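Local coordinates for DyP (Bjerkandera adusta, PDB 3VXI), which belongs to the dye-decolorizing peroxidase family, carries heme b and probably uses peroxide to oxidise dyes and other substrates, at residues 176-181 with 190-195; 290-295 with 314-319; 325-330 with 368-373. All blocks are in the same frame, centred on the assembly; numbering follows the deposited sequence.

Contact 1: 176-181 with 190-195; sequences PSVTGW and AVVPPG. With ASC (ascorbic acid), chain C.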
loop_
_atom_site.group_PDB
_atom_site.type_symbol
_atom_site.label_atom_id
_atom_site.label_comp_id
_atom_site.label_asym_id
_atom_site.label_seq_id
_atom_site.Cartn_x
_atom_site.Cartn_y
_atom_site.Cartn_z
ATOM N N PRO A 176 -9.675 2.835 -5.494
ATOM C CA PRO A 176 -10.865 2.477 -6.270
ATOM C C PRO A 176 -12.119 2.517 -5.396
ATOM O O PRO A 176 -12.038 2.398 -4.171
ATOM C CB PRO A 176 -10.562 1.044 -6.733
ATOM C CG PRO A 176 -9.640 0.502 -5.704
ATOM C CD PRO A 176 -8.778 1.682 -5.284
ATOM N N SER A 177 -13.269 2.687 -6.032
ATOM C CA SER A 177 -14.545 2.559 -5.348
ATOM C C SER A 177 -15.219 1.326 -5.934
ATOM O O SER A 177 -15.261 1.180 -7.155
ATOM C CB SER A 177 -15.378 3.810 -5.581
ATOM O OG SER A 177 -16.617 3.740 -4.900
ATOM N N VAL A 178 -15.689 0.416 -5.085
ATOM C CA VAL A 178 -16.389 -0.773 -5.600
ATOM C C VAL A 178 -17.898 -0.602 -5.565
ATOM O O VAL A 178 -18.446 0.033 -4.658
ATOM C CB VAL A 178 -15.990 -2.102 -4.882
ATOM C CG1 VAL A 178 -14.481 -2.302 -4.913
ATOM C CG2 VAL A 178 -16.500 -2.144 -3.455
ATOM N N THR A 179 -18.565 -1.167 -6.566
ATOM C CA THR A 179 -20.020 -1.230 -6.557
ATOM C C THR A 179 -20.479 -2.292 -5.546
ATOM O O THR A 179 -19.683 -3.125 -5.091
ATOM C CB THR A 179 -20.589 -1.527 -7.958
ATOM O OG1 THR A 179 -20.124 -2.803 -8.411
ATOM C CG2 THR A 179 -20.157 -0.457 -8.965
ATOM N N GLY A 180 -21.752 -2.232 -5.167
ATOM C CA GLY A 180 -22.324 -3.217 -4.242
ATOM C C GLY A 180 -22.633 -2.670 -2.860
ATOM O O GLY A 180 -23.175 -3.375 -2.011
ATOM N N TRP A 181 -22.277 -1.412 -2.625
ATOM C CA TRP A 181 -22.645 -0.726 -1.387
ATOM C C TRP A 181 -22.805 0.770 -1.643
ATOM O O TRP A 181 -22.370 1.275 -2.683
ATOM C CB TRP A 181 -21.630 -1.011 -0.267
ATOM C CG TRP A 181 -20.247 -0.404 -0.448
ATOM C CD1 TRP A 181 -19.390 -0.584 -1.505
ATOM C CD2 TRP A 181 -19.556 0.435 0.487
ATOM N NE1 TRP A 181 -18.221 0.117 -1.295
ATOM C CE2 TRP A 181 -18.294 0.742 -0.077
ATOM C CE3 TRP A 181 -19.887 0.970 1.742
ATOM C CZ2 TRP A 181 -17.361 1.567 0.569
ATOM C CZ3 TRP A 181 -18.958 1.783 2.389
ATOM C CH2 TRP A 181 -17.709 2.074 1.798
ATOM N N ALA A 190 -11.913 5.773 -9.776
ATOM C CA ALA A 190 -12.321 4.596 -10.541
ATOM C C ALA A 190 -13.442 3.873 -9.826
ATOM O O ALA A 190 -13.421 3.730 -8.603
ATOM C CB ALA A 190 -11.134 3.650 -10.727
ATOM N N VAL A 191 -14.420 3.420 -10.599
ATOM C CA VAL A 191 -15.499 2.605 -10.075
ATOM C C VAL A 191 -15.346 1.218 -10.686
ATOM O O VAL A 191 -15.325 1.070 -11.907
ATOM C CB VAL A 191 -16.878 3.220 -10.397
ATOM C CG1 VAL A 191 -18.003 2.297 -9.961
ATOM C CG2 VAL A 191 -17.010 4.588 -9.723
ATOM N N VAL A 192 -15.222 0.208 -9.827
ATOM C CA VAL A 192 -14.951 -1.161 -10.278
ATOM C C VAL A 192 -15.938 -2.143 -9.636
ATOM O O VAL A 192 -16.511 -1.843 -8.590
ATOM C CB VAL A 192 -13.472 -1.587 -9.972
ATOM C CG1 VAL A 192 -12.461 -0.653 -10.687
ATOM C CG2 VAL A 192 -13.220 -1.662 -8.468
ATOM N N PRO A 193 -16.133 -3.328 -10.257
ATOM C CA PRO A 193 -16.967 -4.334 -9.605
ATOM C C PRO A 193 -16.255 -4.846 -8.348
ATOM O O PRO A 193 -15.025 -4.768 -8.272
ATOM C CB PRO A 193 -17.119 -5.434 -10.673
ATOM C CG PRO A 193 -16.032 -5.238 -11.609
ATOM C CD PRO A 193 -15.613 -3.787 -11.558
ATOM N N PRO A 194 -17.019 -5.330 -7.355
ATOM C CA PRO A 194 -16.434 -5.643 -6.052
ATOM C C PRO A 194 -15.417 -6.767 -6.085
ATOM O O PRO A 194 -14.542 -6.820 -5.216
ATOM C CB PRO A 194 -17.645 -6.041 -5.195
ATOM C CG PRO A 194 -18.733 -6.366 -6.166
ATOM C CD PRO A 194 -18.485 -5.482 -7.350
ATOM N N GLY A 195 -15.543 -7.659 -7.070
ATOM C CA GLY A 195 -14.625 -8.780 -7.201
ATOM C C GLY A 195 -13.226 -8.402 -7.638
ATOM O O GLY A 195 -12.365 -9.264 -7.696
HETATM C C1 ASC C . -8.740 5.479 -13.127
HETATM C C2 ASC C . -8.475 4.773 -14.305
HETATM C C3 ASC C . -9.156 5.418 -15.315
HETATM C C4 ASC C . -9.928 6.578 -14.724
HETATM C C5 ASC C . -11.433 6.272 -14.791
HETATM C C6 ASC C . -12.217 7.306 -13.971
HETATM O O1 ASC C . -8.329 5.221 -12.007
HETATM O O2 ASC C . -7.706 3.642 -14.453
HETATM O O3 ASC C . -9.163 5.103 -16.630
HETATM O O4 ASC C . -9.566 6.558 -13.329
HETATM O O5 ASC C . -11.700 4.942 -14.290
HETATM O O6 ASC C . -13.634 7.132 -14.120
#

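Contact 2: 290-295 with 314-319; sequences NFDYSD and PRQDLG. With ASC (ascorbic acid), chain C; HEM (protoporphyrin IX containing Fe), chain B.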
loop_
_atom_site.group_PDB
_atom_site.type_symbol
_atom_site.label_atom_id
_atom_site.label_comp_id
_atom_site.label_asym_id
_atom_site.label_seq_id
_atom_site.Cartn_x
_atom_site.Cartn_y
_atom_site.Cartn_z
ATOM N N ASN A 290 -9.236 14.401 -9.847
ATOM C CA ASN A 290 -9.984 14.596 -11.093
ATOM C C ASN A 290 -9.095 14.825 -12.317
ATOM O O ASN A 290 -9.114 15.898 -12.936
ATOM C CB ASN A 290 -11.022 15.722 -10.939
ATOM C CG ASN A 290 -12.099 15.679 -12.013
ATOM O OD1 ASN A 290 -12.234 14.698 -12.741
ATOM N ND2 ASN A 290 -12.877 16.748 -12.106
ATOM N N PHE A 291 -8.338 13.790 -12.664
ATOM C CA PHE A 291 -7.446 13.822 -13.819
ATOM C C PHE A 291 -7.283 12.401 -14.338
ATOM O O PHE A 291 -7.516 11.439 -13.603
ATOM C CB PHE A 291 -6.076 14.418 -13.437
ATOM C CG PHE A 291 -5.325 13.600 -12.434
ATOM C CD1 PHE A 291 -4.379 12.661 -12.855
ATOM C CD2 PHE A 291 -5.589 13.728 -11.076
ATOM C CE1 PHE A 291 -3.695 11.879 -11.928
ATOM C CE2 PHE A 291 -4.911 12.940 -10.138
ATOM C CZ PHE A 291 -3.953 12.018 -10.573
ATOM N N ASP A 292 -6.875 12.260 -15.595
ATOM C CA ASP A 292 -6.679 10.918 -16.140
ATOM C C ASP A 292 -5.501 10.796 -17.090
ATOM O O ASP A 292 -5.348 9.770 -17.733
ATOM C CB ASP A 292 -7.968 10.385 -16.792
ATOM C CG ASP A 292 -8.428 11.226 -17.974
ATOM O OD1 ASP A 292 -7.702 12.157 -18.353
ATOM O OD2 ASP A 292 -9.528 10.960 -18.515
ATOM N N TYR A 293 -4.658 11.831 -17.132
ATOM C CA TYR A 293 -3.520 11.919 -18.078
ATOM C C TYR A 293 -3.910 12.114 -19.535
ATOM O O TYR A 293 -3.023 12.162 -20.391
ATOM C CB TYR A 293 -2.523 10.744 -17.945
ATOM C CG TYR A 293 -2.124 10.461 -16.524
ATOM C CD1 TYR A 293 -1.465 11.430 -15.765
ATOM C CD2 TYR A 293 -2.433 9.234 -15.924
ATOM C CE1 TYR A 293 -1.119 11.198 -14.456
ATOM C CE2 TYR A 293 -2.086 8.982 -14.600
ATOM C CZ TYR A 293 -1.439 9.968 -13.877
ATOM O OH TYR A 293 -1.081 9.741 -12.579
ATOM N N SER A 294 -5.206 12.248 -19.830
ATOM C CA SER A 294 -5.645 12.466 -21.221
ATOM C C SER A 294 -5.077 13.744 -21.832
ATOM O O SER A 294 -5.037 13.874 -23.050
ATOM C CB SER A 294 -7.171 12.454 -21.347
ATOM O OG SER A 294 -7.771 13.502 -20.619
ATOM N N ASP A 295 -4.644 14.676 -20.984
ATOM C CA ASP A 295 -4.061 15.928 -21.457
ATOM C C ASP A 295 -2.541 15.846 -21.659
ATOM O O ASP A 295 -1.899 16.862 -21.957
ATOM C CB ASP A 295 -4.425 17.071 -20.507
ATOM C CG ASP A 295 -3.811 16.911 -19.120
ATOM O OD1 ASP A 295 -3.074 15.932 -18.878
ATOM O OD2 ASP A 295 -4.051 17.784 -18.266
ATOM N N PRO A 314 -2.247 3.821 -14.287
ATOM C CA PRO A 314 -2.006 4.505 -15.560
ATOM C C PRO A 314 -3.186 5.282 -16.130
ATOM O O PRO A 314 -2.995 6.063 -17.063
ATOM C CB PRO A 314 -1.592 3.361 -16.498
ATOM C CG PRO A 314 -1.143 2.257 -15.561
ATOM C CD PRO A 314 -2.045 2.369 -14.382
ATOM N N ARG A 315 -4.384 5.080 -15.578
ATOM C CA ARG A 315 -5.582 5.797 -16.037
ATOM C C ARG A 315 -5.668 5.774 -17.570
ATOM O O ARG A 315 -5.649 4.687 -18.156
ATOM C CB ARG A 315 -5.653 7.211 -15.431
ATOM C CG ARG A 315 -5.515 7.211 -13.920
ATOM C CD ARG A 315 -5.685 8.599 -13.295
ATOM N NE ARG A 315 -5.361 8.534 -11.866
ATOM C CZ ARG A 315 -6.001 9.182 -10.892
ATOM N NH1 ARG A 315 -6.997 10.032 -11.151
ATOM N NH2 ARG A 315 -5.622 8.988 -9.639
ATOM N N GLN A 316 -5.735 6.933 -18.231
ATOM C CA GLN A 316 -5.945 6.946 -19.678
ATOM C C GLN A 316 -4.763 6.419 -20.501
ATOM O O GLN A 316 -4.926 6.169 -21.691
ATOM C CB GLN A 316 -6.409 8.331 -20.165
ATOM C CG GLN A 316 -6.995 8.369 -21.588
ATOM C CD GLN A 316 -8.276 7.560 -21.743
ATOM O OE1 GLN A 316 -9.003 7.313 -20.774
ATOM N NE2 GLN A 316 -8.562 7.150 -22.976
ATOM N N ASP A 317 -3.601 6.209 -19.877
ATOM C CA ASP A 317 -2.504 5.524 -20.573
ATOM C C ASP A 317 -2.910 4.124 -21.050
ATOM O O ASP A 317 -2.318 3.608 -21.993
ATOM C CB ASP A 317 -1.226 5.427 -19.718
ATOM C CG ASP A 317 -0.506 6.759 -19.553
ATOM O OD1 ASP A 317 -0.583 7.641 -20.446
ATOM O OD2 ASP A 317 0.187 6.900 -18.517
ATOM N N LEU A 318 -3.915 3.526 -20.411
ATOM C CA LEU A 318 -4.421 2.208 -20.832
ATOM C C LEU A 318 -5.484 2.291 -21.925
ATOM O O LEU A 318 -5.959 1.256 -22.414
ATOM C CB LEU A 318 -4.970 1.420 -19.635
ATOM C CG LEU A 318 -4.030 1.149 -18.456
ATOM C CD1 LEU A 318 -4.737 0.304 -17.396
ATOM C CD2 LEU A 318 -2.714 0.498 -18.897
ATOM N N GLY A 319 -5.862 3.507 -22.304
ATOM C CA GLY A 319 -6.808 3.715 -23.412
ATOM C C GLY A 319 -8.248 3.941 -22.987
ATOM O O GLY A 319 -9.133 4.169 -23.829
HETATM C C1 ASC C . -8.740 5.479 -13.127
HETATM C C2 ASC C . -8.475 4.773 -14.305
HETATM C C3 ASC C . -9.156 5.418 -15.315
HETATM C C4 ASC C . -9.928 6.578 -14.724
HETATM C C5 ASC C . -11.433 6.272 -14.791
HETATM C C6 ASC C . -12.217 7.306 -13.971
HETATM O O1 ASC C . -8.329 5.221 -12.007
HETATM O O2 ASC C . -7.706 3.642 -14.453
HETATM O O3 ASC C . -9.163 5.103 -16.630
HETATM O O4 ASC C . -9.566 6.558 -13.329
HETATM O O5 ASC C . -11.700 4.942 -14.290
HETATM O O6 ASC C . -13.634 7.132 -14.120
HETATM C CHA HEM B . -0.039 6.362 -4.499
HETATM C CHB HEM B . 3.861 6.761 -1.672
HETATM C CHC HEM B . 4.883 2.097 -2.453
HETATM C CHD HEM B . 1.018 1.691 -5.319
HETATM C C1A HEM B . 0.941 6.888 -3.702
HETATM C C2A HEM B . 1.039 8.268 -3.282
HETATM C C3A HEM B . 2.110 8.358 -2.483
HETATM C C4A HEM B . 2.725 7.054 -2.394
HETATM C CMA HEM B . 2.663 9.624 -1.804
HETATM C CAA HEM B . 0.105 9.429 -3.701
HETATM C CBA HEM B . -1.181 9.484 -2.879
HETATM C CGA HEM B . -2.326 8.767 -3.553
HETATM O O1A HEM B . -2.510 8.916 -4.784
HETATM O O2A HEM B . -3.069 8.069 -2.856
HETATM C C1B HEM B . 4.496 5.537 -1.629
HETATM C C2B HEM B . 5.682 5.202 -0.866
HETATM C C3B HEM B . 5.954 3.906 -1.080
HETATM C C4B HEM B . 4.948 3.386 -1.973
HETATM C CMB HEM B . 6.482 6.185 0.015
HETATM C CAB HEM B . 7.109 3.069 -0.493
HETATM C CBB HEM B . 7.712 3.385 0.669
HETATM C C1C HEM B . 3.965 1.602 -3.363
HETATM C C2C HEM B . 3.985 0.280 -3.959
HETATM C C3C HEM B . 2.915 0.178 -4.765
HETATM C C4C HEM B . 2.189 1.420 -4.666
HETATM C CMC HEM B . 5.072 -0.779 -3.666
HETATM C CAC HEM B . 2.441 -0.996 -5.630
HETATM C CBC HEM B . 3.342 -1.821 -6.189
HETATM C C1D HEM B . 0.346 2.876 -5.286
HETATM C C2D HEM B . -0.953 3.068 -5.884
HETATM C C3D HEM B . -1.276 4.506 -5.629
HETATM C C4D HEM B . -0.156 5.058 -4.905
HETATM C CMD HEM B . -1.856 2.066 -6.613
HETATM C CAD HEM B . -2.551 5.211 -6.084
HETATM C CBD HEM B . -2.336 5.601 -7.542
HETATM C CGD HEM B . -3.579 6.199 -8.141
HETATM O O1D HEM B . -3.424 7.259 -8.811
HETATM O O2D HEM B . -4.692 5.636 -7.984
HETATM N NA HEM B . 1.986 6.171 -3.148
HETATM N NB HEM B . 4.073 4.408 -2.301
HETATM N NC HEM B . 2.862 2.288 -3.835
HETATM N ND HEM B . 0.788 4.059 -4.687
HETATM FE FE HEM B . 2.451 4.254 -3.516
HETATM O O HOH W 1 -2.591 7.787 -11.458
HETATM O O HOH W 2 1.304 3.705 -1.852
#

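Contact 3: 325-330 with 368-373; sequences FHAMRS and RFQQIN. With HEM (protoporphyrin IX containing Fe), chain B; ASC (ascorbic acid), chain C.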
loop_
_atom_site.group_PDB
_atom_site.type_symbol
_atom_site.label_atom_id
_atom_site.label_comp_id
_atom_site.label_asym_id
_atom_site.label_seq_id
_atom_site.Cartn_x
_atom_site.Cartn_y
_atom_site.Cartn_z
ATOM N N PHE A 325 -6.776 -3.871 -12.645
ATOM C CA PHE A 325 -5.510 -3.660 -11.956
ATOM C C PHE A 325 -5.573 -2.673 -10.815
ATOM O O PHE A 325 -4.530 -2.222 -10.332
ATOM C CB PHE A 325 -4.421 -3.288 -12.960
ATOM C CG PHE A 325 -4.423 -4.153 -14.178
ATOM C CD1 PHE A 325 -4.027 -5.488 -14.093
ATOM C CD2 PHE A 325 -4.847 -3.646 -15.404
ATOM C CE1 PHE A 325 -4.044 -6.313 -15.228
ATOM C CE2 PHE A 325 -4.870 -4.465 -16.535
ATOM C CZ PHE A 325 -4.465 -5.795 -16.441
ATOM N N HIS A 326 -6.788 -2.358 -10.373
ATOM C CA HIS A 326 -6.964 -1.472 -9.220
ATOM C C HIS A 326 -6.852 -2.278 -7.941
ATOM O O HIS A 326 -7.172 -3.462 -7.909
ATOM C CB HIS A 326 -8.321 -0.757 -9.266
ATOM C CG HIS A 326 -8.449 0.201 -10.411
ATOM N ND1 HIS A 326 -7.957 1.488 -10.365
ATOM C CD2 HIS A 326 -8.975 0.042 -11.647
ATOM C CE1 HIS A 326 -8.188 2.084 -11.523
ATOM N NE2 HIS A 326 -8.804 1.228 -12.319
ATOM N N ALA A 327 -6.406 -1.625 -6.876
ATOM C CA ALA A 327 -6.269 -2.279 -5.583
ATOM C C ALA A 327 -6.455 -1.241 -4.484
ATOM O O ALA A 327 -6.255 -0.047 -4.712
ATOM C CB ALA A 327 -4.909 -2.939 -5.470
ATOM N N MET A 328 -6.870 -1.702 -3.302
ATOM C CA MET A 328 -7.012 -0.835 -2.130
ATOM C C MET A 328 -5.714 -0.777 -1.357
ATOM O O MET A 328 -5.017 -1.788 -1.246
ATOM C CB MET A 328 -8.072 -1.394 -1.175
ATOM C CG MET A 328 -9.490 -1.422 -1.705
ATOM S SD MET A 328 -10.151 0.226 -1.996
ATOM C CE MET A 328 -9.978 1.037 -0.415
ATOM N N ARG A 329 -5.399 0.385 -0.784
ATOM C CA ARG A 329 -4.204 0.497 0.060
ATOM C C ARG A 329 -4.556 0.985 1.450
ATOM O O ARG A 329 -5.443 1.836 1.623
ATOM C CB ARG A 329 -3.161 1.432 -0.560
ATOM C CG ARG A 329 -2.538 0.896 -1.842
ATOM C CD ARG A 329 -1.780 1.989 -2.619
ATOM N NE ARG A 329 -2.687 3.109 -2.880
ATOM C CZ ARG A 329 -2.510 4.363 -2.472
ATOM N NH1 ARG A 329 -1.418 4.743 -1.824
ATOM N NH2 ARG A 329 -3.448 5.261 -2.727
ATOM N N SER A 330 -3.854 0.437 2.443
ATOM C CA SER A 330 -4.042 0.852 3.831
ATOM C C SER A 330 -2.686 0.874 4.549
ATOM O O SER A 330 -2.489 0.238 5.592
ATOM C CB SER A 330 -5.026 -0.081 4.534
ATOM O OG SER A 330 -5.496 0.524 5.730
ATOM N N ARG A 368 1.213 -6.967 -7.623
ATOM C CA ARG A 368 2.294 -7.584 -8.376
ATOM C C ARG A 368 2.374 -7.072 -9.812
ATOM O O ARG A 368 3.470 -6.966 -10.376
ATOM C CB ARG A 368 2.145 -9.091 -8.328
ATOM C CG ARG A 368 3.354 -9.850 -8.736
ATOM C CD ARG A 368 3.082 -11.318 -8.479
ATOM N NE ARG A 368 4.283 -12.098 -8.737
ATOM C CZ ARG A 368 4.631 -12.588 -9.922
ATOM N NH1 ARG A 368 3.874 -12.393 -11.001
ATOM N NH2 ARG A 368 5.763 -13.268 -10.036
ATOM N N PHE A 369 1.220 -6.750 -10.392
ATOM C CA PHE A 369 1.162 -6.165 -11.731
ATOM C C PHE A 369 1.713 -4.743 -11.719
ATOM O O PHE A 369 2.507 -4.349 -12.585
ATOM C CB PHE A 369 -0.287 -6.150 -12.231
ATOM C CG PHE A 369 -0.413 -6.222 -13.722
ATOM C CD1 PHE A 369 -0.409 -7.457 -14.372
ATOM C CD2 PHE A 369 -0.557 -5.065 -14.475
ATOM C CE1 PHE A 369 -0.526 -7.534 -15.758
ATOM C CE2 PHE A 369 -0.683 -5.141 -15.864
ATOM C CZ PHE A 369 -0.668 -6.368 -16.498
ATOM N N GLN A 370 1.287 -3.977 -10.721
ATOM C CA GLN A 370 1.772 -2.613 -10.552
ATOM C C GLN A 370 3.289 -2.602 -10.378
ATOM O O GLN A 370 3.989 -1.727 -10.907
ATOM C CB GLN A 370 1.095 -1.974 -9.351
ATOM C CG GLN A 370 -0.402 -1.756 -9.553
ATOM C CD GLN A 370 -1.151 -1.507 -8.257
ATOM O OE1 GLN A 370 -0.560 -1.134 -7.233
ATOM N NE2 GLN A 370 -2.464 -1.710 -8.294
ATOM N N GLN A 371 3.808 -3.585 -9.649
ATOM C CA GLN A 371 5.245 -3.662 -9.401
ATOM C C GLN A 371 6.045 -4.107 -10.622
ATOM O O GLN A 371 6.983 -3.414 -11.035
ATOM C CB GLN A 371 5.542 -4.583 -8.210
ATOM C CG GLN A 371 7.023 -4.619 -7.838
ATOM C CD GLN A 371 7.506 -3.317 -7.237
ATOM O OE1 GLN A 371 6.952 -2.842 -6.246
ATOM N NE2 GLN A 371 8.525 -2.716 -7.848
ATOM N N ILE A 372 5.682 -5.264 -11.169
ATOM C CA ILE A 372 6.490 -5.906 -12.202
ATOM C C ILE A 372 6.189 -5.372 -13.597
ATOM O O ILE A 372 7.094 -4.886 -14.275
ATOM C CB ILE A 372 6.319 -7.435 -12.176
ATOM C CG1 ILE A 372 6.770 -7.993 -10.830
ATOM C CG2 ILE A 372 7.097 -8.070 -13.322
ATOM C CD1 ILE A 372 6.611 -9.521 -10.681
ATOM N N ASN A 373 4.929 -5.439 -14.018
ATOM C CA ASN A 373 4.569 -5.095 -15.388
ATOM C C ASN A 373 4.638 -3.607 -15.662
ATOM O O ASN A 373 4.832 -3.188 -16.803
ATOM C CB ASN A 373 3.158 -5.593 -15.687
ATOM C CG ASN A 373 3.077 -7.094 -15.714
ATOM O OD1 ASN A 373 3.241 -7.762 -14.688
ATOM N ND2 ASN A 373 2.817 -7.640 -16.899
HETATM C CHA HEM B . -0.039 6.362 -4.499
HETATM C CHB HEM B . 3.861 6.761 -1.672
HETATM C CHC HEM B . 4.883 2.097 -2.453
HETATM C CHD HEM B . 1.018 1.691 -5.319
HETATM C C1A HEM B . 0.941 6.888 -3.702
HETATM C C2A HEM B . 1.039 8.268 -3.282
HETATM C C3A HEM B . 2.110 8.358 -2.483
HETATM C C4A HEM B . 2.725 7.054 -2.394
HETATM C CMA HEM B . 2.663 9.624 -1.804
HETATM C CAA HEM B . 0.105 9.429 -3.701
HETATM C CBA HEM B . -1.181 9.484 -2.879
HETATM C CGA HEM B . -2.326 8.767 -3.553
HETATM O O1A HEM B . -2.510 8.916 -4.784
HETATM O O2A HEM B . -3.069 8.069 -2.856
HETATM C C1B HEM B . 4.496 5.537 -1.629
HETATM C C2B HEM B . 5.682 5.202 -0.866
HETATM C C3B HEM B . 5.954 3.906 -1.080
HETATM C C4B HEM B . 4.948 3.386 -1.973
HETATM C CMB HEM B . 6.482 6.185 0.015
HETATM C CAB HEM B . 7.109 3.069 -0.493
HETATM C CBB HEM B . 7.712 3.385 0.669
HETATM C C1C HEM B . 3.965 1.602 -3.363
HETATM C C2C HEM B . 3.985 0.280 -3.959
HETATM C C3C HEM B . 2.915 0.178 -4.765
HETATM C C4C HEM B . 2.189 1.420 -4.666
HETATM C CMC HEM B . 5.072 -0.779 -3.666
HETATM C CAC HEM B . 2.441 -0.996 -5.630
HETATM C CBC HEM B . 3.342 -1.821 -6.189
HETATM C C1D HEM B . 0.346 2.876 -5.286
HETATM C C2D HEM B . -0.953 3.068 -5.884
HETATM C C3D HEM B . -1.276 4.506 -5.629
HETATM C C4D HEM B . -0.156 5.058 -4.905
HETATM C CMD HEM B . -1.856 2.066 -6.613
HETATM C CAD HEM B . -2.551 5.211 -6.084
HETATM C CBD HEM B . -2.336 5.601 -7.542
HETATM C CGD HEM B . -3.579 6.199 -8.141
HETATM O O1D HEM B . -3.424 7.259 -8.811
HETATM O O2D HEM B . -4.692 5.636 -7.984
HETATM N NA HEM B . 1.986 6.171 -3.148
HETATM N NB HEM B . 4.073 4.408 -2.301
HETATM N NC HEM B . 2.862 2.288 -3.835
HETATM N ND HEM B . 0.788 4.059 -4.687
HETATM FE FE HEM B . 2.451 4.254 -3.516
HETATM C C1 ASC C . -8.740 5.479 -13.127
HETATM C C2 ASC C . -8.475 4.773 -14.305
HETATM C C3 ASC C . -9.156 5.418 -15.315
HETATM C C4 ASC C . -9.928 6.578 -14.724
HETATM C C5 ASC C . -11.433 6.272 -14.791
HETATM C C6 ASC C . -12.217 7.306 -13.971
HETATM O O1 ASC C . -8.329 5.221 -12.007
HETATM O O2 ASC C . -7.706 3.642 -14.453
HETATM O O3 ASC C . -9.163 5.103 -16.630
HETATM O O4 ASC C . -9.566 6.558 -13.329
HETATM O O5 ASC C . -11.700 4.942 -14.290
HETATM O O6 ASC C . -13.634 7.132 -14.120
HETATM O O HOH W 2 1.304 3.705 -1.852
#

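Contact 1: 176-181 with 190-195
S177 and V178 pair in parallel with V191 and V192, and three backbone hydrogen bonds establish the register. S177 N donates to A190 O at 2.8 Å and V192 N to S177 O at 2.8 Å, both with an N-H...O angle of 164°; T179 N then donates to V192 O at 3.0 Å. The latter two carbonyls are each shared with a CA-H contact, from V191 to S177 O and from V178 to V192 O. The result is a small two-stranded parallel sheet joined by a connection without helix or strand.

The close packing is on the face bearing V178 and V192. V178 CG1 meets V192 CG2 at 3.8 Å, P176 CB approaches the same V192 methyl, and P194 closes the group against V178 CB. V178 and V192 are buried, as are P176 and P194. T179 O is buried here too, next to the P194 ring and without a polar partner in the model.

The side that reaches solvent is held by fewer groups. V191 and T179 are exposed, though their side chains still touch, crossing at about a right angle with T179 CG2 3.6 Å from V191 CG1. A T179 chi1 of 62° sets CG2 beside its own backbone N, facing V191, and swings OG1 to within 3.3 Å of P194 CD.

At the start of 190-195, the buried A190 puts its CB 3.5 Å from O1 of the bound ascorbate. Around this sheet, V178 rests on L16 of helix 13-16, A190 touches H326 just ahead of strand 328-334, and the backbone of G195 is hydrogen-bonded to that of D202.

Contact 2: 290-295 with 314-319
F291 lies flat against the guanidinium of R315, with the two centres 3.9 Å apart and the planes at 9°. R315 CZ sits over the ring face, 28° from its normal, which meets the geometry of a cation-pi pair. The chain of R315 is extended from CG to NE, carrying the flat group past Y293, whose CE2 is 3.8 Å from R315 CD.

Hydrogen bonds fix the same arginine. NH1 donates to F291 O at 2.9 Å, tilted from the carbonyl plane, while NH2 reaches the heme propionate O1D at 2.9 Å in a nearly straight bond (172°) and also binds N289. NE donates to a water that is linked in turn to Y293 OH and the propionate. Cutting R315 back to an alanine is likely to leave heme O1D without its arginine mate and the F291 face without its stacking partner.

Turn motifs shape both backbones. D292 OD1 accepts from S294 N at 2.9 Å, forming an Asx turn, and also takes S294 OG on its syn lone pair; D292 O receives Q316 N at 2.9 Å, where the 3-10 turn 316-318 begins.

Salt bridges lie outside the pair: D317 binds R310 and K384. Bound ascorbate packs against R315, with O2 3.4 Å from its CA.

Contact 3: 325-330 with 368-373
F325 and F369 bring the two backbones nearest, with CA atoms 7.1 Å apart, too far for direct main-chain pairing. Residues 325-330 run from a loop into strand 328-334, an outermost strand of an antiparallel sheet with the 2-3-1-4 strand order of the ferredoxin-like fold, in keeping with the alpha+beta barrel family. Residues 368-373 belong to helix 367-375, which widens into a pi-type turn at 370-373.

The two phenylalanine rings form an offset stack, with centroids 4.1 Å apart and planes at 14°. F325 CE1 lies over the centre of the F369 ring, and F369 CE2 is displaced toward the rim of F325. The opposite face of F369 carries N373 CG, so that ring is sandwiched between its own helix and the loop. W374 adds a third ring, edge-to-face with F369.

One hydrogen bond joins the segments: Q370 NE2 donates to F325 O at 2.9 Å. The carbonyl oxygen lies in the amide plane of Q370. The side chain, extended beyond CG (chi2 163°), brings NE2 to the loop and leaves OE1 3.4 Å from heme CAC; A327 CB packs beside NE2.

Segment 325-330 also meets both ligands. From the loop, H326 presents its ring edge to ascorbate, CE1 being 3.2 Å from ligand O1. R329 lays its guanidinium over the porphyrin, with HEM C3D over its centre, and NH2 donates to propionate O2A at 2.8 Å. R329 NH1, salt-bridged to D171, also donates at 2.9 Å to the water that sits 2.1 Å from the heme iron.

In the fold
Contacts 1 and 3 touch directly: P176 CD is 3.1 Å from A327 O, and A190 CB is 3.4 Å from H326 CE1. Contact 2 stands apart, its nearest atoms about 7 Å from contact 1 and about 4 Å from contact 3. What unites all three is ascorbate, which each borders and to which N313 is hydrogen-bonded. ASC O1 is 13.8 Å from HEM FE, so ascorbate is not a ligand of the metal; the propionate atom HEM O2D is 5.4 Å from ASC O1. Contacts 2 and 3 bind the heme through different propionates, R315 one and R329 the other, while H308 is the axial protein ligand.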